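Local coordinates for endonuclease V (Streptomyces avermitilis, PDB 3GOC), which probably repairs deaminated DNA, cutting double-stranded substrates at the second phosphodiester bond 3' to a deoxyinosine with magnesium as cofactor, at residues Ala17-Val20 against Gln21-Arg25; Pro86-Leu89 against Ala90-Glu93. All blocks are in the same frame, centred on the assembly; numbering follows the deposited sequence.

Contacts 1 and 2 follow one another along the chain and lie on the same side of its centre, their own centres about 12 Å apart. Contact 1 lies on helix 14-24, ahead of the first strand of the central mixed sheet; contact 2 folds up the loop between strand 70-79 and helix 94-102. The two meet directly: Gln21 probably donates a hydrogen bond from NE2 to O of Gly87, while Leu88 and Phe91 pack against Gln21 of the helix. They illustrate how one side chain, Gln21, can join a helical turn to a distant loop, here one whose Glu93 lies near the magnesium site.

Contact 1 of 2, residues Ala17-Val20 against Gln21-Arg25; sequences ARAV and QDELR
The carboxylate of Asp22 rests its CG 3.4 Å from O of Arg18, the carbonyl that also receives the Asp22 N-H in the i to i+4 bonding of the helix. NH1 of Arg25 approaches OD1 of Asp22 from above the carboxylate plane, at 2.9 Å, yet OD1 lies in plane at the edge of the guanidinium, so the two groups do not share a plane. OD1 also forms a salt bridge with Arg122. With an alanine in its place the carboxylate is gone, which is likely to leave Arg25 and Arg122 without their common anion and the Arg25 guanidinium free to turn. The helical bonds run from Gln21, Asp22, Glu23 and Leu24 back to Ala17, Arg18, Ala19 and Val20, the last the shortest, Leu24 N to Val20 O at 2.8 Å. CG of Glu23 comes to 3.0 Å from O of Ala19. One residue further on, Val20 and Leu24 lie side by side: CG1 of Val20, placed anti to the backbone N (chi1 171°), reaches CD1 of Leu24 at 3.5 Å. Leu24 packs on Phe124 of a loop and on His129 and Leu133 of helix 126-134, so helix 14-24 meets that helix through this leucine.

Contact 2 of 2, residues Pro86-Leu89 against Ala90-Glu93; sequences PGLL and AFRE
From Leu88 to Glu93 the chain coils with helical backbone angles at 90-92, each bond reaching back three residues: Phe91 N to Leu88 O at 3.2 Å, Arg92 N to Leu89 O at 3.1 Å, then Glu93 N to Ala90 O. Leu89 O is gripped twice by Arg92. The backbone N-H comes from above the carbonyl plane, 54° out of it, whereas NE lies in that plane, on a lone pair, 3.2 Å from Leu89 O. The bend in the arginine chain at chi3 (-63°) turns NE back for this second bond, which fixes the rotation of the guanidinium. Leu89 runs alongside, laying CD2 over one guanidinium face, offset toward the rim.

This turn lies in an RNase H-like fold, in the connection from strand 70-79 to helix 94-102, for which Glu93 is the N-cap residue. Arg92 also packs against Tyr84, predicted to interact with target DNA. A water held by NH2 of Arg92 at 2.7 Å donates to OE2 of Glu93, which is bonded in turn to Tyr49 OH; the Glu93 side chain is about 7 Å from a bound magnesium ion.

Leu88 and Phe91 lie across one another at a slant, CD2 of Leu88 meeting CE1 of Phe91 at 4.0 Å. The Leu88 carbonyl O sits in plane at the ring edge, 3.5 Å from CD1 of Phe91, and His129 meets the same ring edge-to-face. The Ala90 N-H is taken up by a second water at 3.0 Å from Ala90 N, and that water donates weakly to O of Gly87, an oxygen that also accepts from His120 NE2.

Contact 1 of 2, residues Ala17-Val20 against Gln21-Arg25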
loop_
_atom_site.group_PDB
_atom_site.type_symbol
_atom_site.label_atom_id
_atom_site.label_comp_id
_atom_site.label_asym_id
_atom_site.label_seq_id
_atom_site.Cartn_x
_atom_site.Cartn_y
_atom_site.Cartn_z
ATOM N N ALA A 17 -30.876 -14.184 -13.664
ATOM C CA ALA A 17 -29.712 -13.436 -13.207
ATOM C C ALA A 17 -29.179 -13.989 -11.889
ATOM O O ALA A 17 -27.971 -14.168 -11.731
ATOM C CB ALA A 17 -30.057 -11.946 -13.066
ATOM N N ARG A 18 -30.072 -14.249 -10.936
ATOM C CA ARG A 18 -29.637 -14.799 -9.659
ATOM C C ARG A 18 -29.002 -16.169 -9.876
ATOM O O ARG A 18 -28.033 -16.526 -9.204
ATOM C CB ARG A 18 -30.808 -14.923 -8.682
ATOM C CG ARG A 18 -31.357 -13.589 -8.199
ATOM C CD ARG A 18 -32.216 -13.784 -6.959
ATOM N NE ARG A 18 -33.333 -14.691 -7.210
ATOM C CZ ARG A 18 -34.518 -14.308 -7.673
ATOM N NH1 ARG A 18 -35.468 -15.204 -7.883
ATOM N NH2 ARG A 18 -34.759 -13.026 -7.906
ATOM N N ALA A 19 -29.543 -16.933 -10.821
ATOM C CA ALA A 19 -29.006 -18.257 -11.119
ATOM C C ALA A 19 -27.580 -18.129 -11.649
ATOM O O ALA A 19 -26.720 -18.946 -11.320
ATOM C CB ALA A 19 -29.894 -18.968 -12.139
ATOM N N VAL A 20 -27.331 -17.107 -12.463
ATOM C CA VAL A 20 -25.993 -16.885 -13.007
ATOM C C VAL A 20 -25.048 -16.556 -11.856
ATOM O O VAL A 20 -23.928 -17.062 -11.795
ATOM C CB VAL A 20 -25.973 -15.724 -14.045
ATOM C CG1 VAL A 20 -24.532 -15.380 -14.426
ATOM C CG2 VAL A 20 -26.757 -16.120 -15.291
ATOM N N GLN A 21 -25.502 -15.716 -10.931
ATOM C CA GLN A 21 -24.668 -15.350 -9.789
ATOM C C GLN A 21 -24.297 -16.566 -8.949
ATOM O O GLN A 21 -23.137 -16.732 -8.579
ATOM C CB GLN A 21 -25.387 -14.332 -8.901
ATOM C CG GLN A 21 -25.712 -13.018 -9.590
ATOM C CD GLN A 21 -26.343 -12.020 -8.641
ATOM O OE1 GLN A 21 -27.264 -12.358 -7.902
ATOM N NE2 GLN A 21 -25.864 -10.780 -8.668
ATOM N N ASP A 22 -25.275 -17.411 -8.645
ATOM C CA ASP A 22 -24.992 -18.587 -7.829
ATOM C C ASP A 22 -24.073 -19.581 -8.536
ATOM O O ASP A 22 -23.307 -20.295 -7.889
ATOM C CB ASP A 22 -26.290 -19.284 -7.409
ATOM C CG ASP A 22 -27.134 -18.429 -6.479
ATOM O OD1 ASP A 22 -26.562 -17.579 -5.762
ATOM O OD2 ASP A 22 -28.366 -18.619 -6.452
ATOM N N GLU A 23 -24.141 -19.620 -9.861
ATOM C CA GLU A 23 -23.311 -20.534 -10.633
ATOM C C GLU A 23 -21.882 -20.018 -10.802
ATOM O O GLU A 23 -20.923 -20.775 -10.651
ATOM C CB GLU A 23 -23.954 -20.783 -11.997
ATOM C CG GLU A 23 -25.305 -21.485 -11.897
ATOM C CD GLU A 23 -26.140 -21.370 -13.160
ATOM O OE1 GLU A 23 -27.267 -21.913 -13.185
ATOM O OE2 GLU A 23 -25.677 -20.733 -14.129
ATOM N N LEU A 24 -21.743 -18.729 -11.102
ATOM C CA LEU A 24 -20.423 -18.134 -11.295
ATOM C C LEU A 24 -19.654 -17.887 -9.997
ATOM O O LEU A 24 -18.423 -17.805 -10.009
ATOM C CB LEU A 24 -20.541 -16.817 -12.071
ATOM C CG LEU A 24 -20.959 -16.904 -13.543
ATOM C CD1 LEU A 24 -21.003 -15.505 -14.144
ATOM C CD2 LEU A 24 -19.973 -17.782 -14.309
ATOM N N ARG A 25 -20.369 -17.775 -8.883
ATOM C CA ARG A 25 -19.727 -17.528 -7.596
ATOM C C ARG A 25 -18.773 -18.665 -7.250
ATOM O O ARG A 25 -17.797 -18.468 -6.527
ATOM C CB ARG A 25 -20.772 -17.393 -6.490
ATOM C CG ARG A 25 -20.226 -16.805 -5.199
ATOM C CD ARG A 25 -20.995 -17.305 -3.988
ATOM N NE ARG A 25 -22.441 -17.286 -4.204
ATOM C CZ ARG A 25 -23.334 -17.659 -3.294
ATOM N NH1 ARG A 25 -24.628 -17.612 -3.576
ATOM N NH2 ARG A 25 -22.932 -18.076 -2.101
#

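Contact 2 of 2, residues Pro86-Leu89 against Ala90-Glu93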
loop_
_atom_site.group_PDB
_atom_site.type_symbol
_atom_site.label_atom_id
_atom_site.label_comp_id
_atom_site.label_asym_id
_atom_site.label_seq_id
_atom_site.Cartn_x
_atom_site.Cartn_y
_atom_site.Cartn_z
ATOM N N PRO A 86 -31.970 -3.880 -7.539
ATOM C CA PRO A 86 -30.933 -3.938 -6.506
ATOM C C PRO A 86 -30.481 -5.378 -6.287
ATOM O O PRO A 86 -31.305 -6.287 -6.183
ATOM C CB PRO A 86 -31.637 -3.351 -5.291
ATOM C CG PRO A 86 -32.510 -2.294 -5.923
ATOM C CD PRO A 86 -33.098 -3.033 -7.109
ATOM N N GLY A 87 -29.168 -5.576 -6.225
ATOM C CA GLY A 87 -28.630 -6.912 -6.039
ATOM C C GLY A 87 -28.213 -7.536 -7.358
ATOM O O GLY A 87 -27.460 -8.511 -7.385
ATOM N N LEU A 88 -28.702 -6.969 -8.458
ATOM C CA LEU A 88 -28.380 -7.461 -9.800
ATOM C C LEU A 88 -27.911 -6.319 -10.693
ATOM O O LEU A 88 -27.980 -6.415 -11.917
ATOM C CB LEU A 88 -29.615 -8.107 -10.432
ATOM C CG LEU A 88 -30.256 -9.279 -9.683
ATOM C CD1 LEU A 88 -31.563 -9.654 -10.366
ATOM C CD2 LEU A 88 -29.313 -10.476 -9.655
ATOM N N LEU A 89 -27.425 -5.248 -10.079
ATOM C CA LEU A 89 -26.986 -4.077 -10.824
ATOM C C LEU A 89 -25.846 -4.314 -11.809
ATOM O O LEU A 89 -25.749 -3.622 -12.824
ATOM C CB LEU A 89 -26.609 -2.963 -9.848
ATOM C CG LEU A 89 -27.753 -2.458 -8.964
ATOM C CD1 LEU A 89 -27.257 -1.292 -8.130
ATOM C CD2 LEU A 89 -28.929 -2.033 -9.825
ATOM N N ALA A 90 -24.991 -5.289 -11.525
ATOM C CA ALA A 90 -23.871 -5.577 -12.411
ATOM C C ALA A 90 -24.326 -6.063 -13.781
ATOM O O ALA A 90 -23.618 -5.889 -14.777
ATOM C CB ALA A 90 -22.952 -6.611 -11.783
ATOM N N PHE A 91 -25.498 -6.684 -13.840
ATOM C CA PHE A 91 -25.980 -7.179 -15.122
ATOM C C PHE A 91 -26.302 -6.077 -16.120
ATOM O O PHE A 91 -26.511 -6.346 -17.303
ATOM C CB PHE A 91 -27.185 -8.098 -14.931
ATOM C CG PHE A 91 -26.826 -9.420 -14.322
ATOM C CD1 PHE A 91 -26.796 -9.582 -12.937
ATOM C CD2 PHE A 91 -26.467 -10.495 -15.135
ATOM C CE1 PHE A 91 -26.406 -10.797 -12.367
ATOM C CE2 PHE A 91 -26.075 -11.712 -14.581
ATOM C CZ PHE A 91 -26.047 -11.866 -13.192
ATOM N N ARG A 92 -26.323 -4.834 -15.649
ATOM C CA ARG A 92 -26.595 -3.697 -16.518
ATOM C C ARG A 92 -25.343 -3.198 -17.232
ATOM O O ARG A 92 -25.434 -2.644 -18.327
ATOM C CB ARG A 92 -27.130 -2.510 -15.710
ATOM C CG ARG A 92 -28.341 -2.772 -14.846
ATOM C CD ARG A 92 -28.729 -1.485 -14.129
ATOM N NE ARG A 92 -27.669 -1.042 -13.222
ATOM C CZ ARG A 92 -27.577 0.182 -12.706
ATOM N NH1 ARG A 92 -28.480 1.105 -13.007
ATOM N NH2 ARG A 92 -26.589 0.484 -11.875
ATOM N N GLU A 93 -24.180 -3.412 -16.617
ATOM C CA GLU A 93 -22.927 -2.868 -17.136
ATOM C C GLU A 93 -21.767 -3.789 -17.455
ATOM O O GLU A 93 -20.821 -3.355 -18.106
ATOM C CB GLU A 93 -22.427 -1.812 -16.155
ATOM C CG GLU A 93 -22.206 -2.367 -14.761
ATOM C CD GLU A 93 -21.828 -1.304 -13.757
ATOM O OE1 GLU A 93 -20.623 -1.166 -13.450
ATOM O OE2 GLU A 93 -22.747 -0.610 -13.286
HETATM O O HOH W 1 -25.021 -7.488 -9.555
HETATM O O HOH W 2 -24.349 -1.025 -11.400
#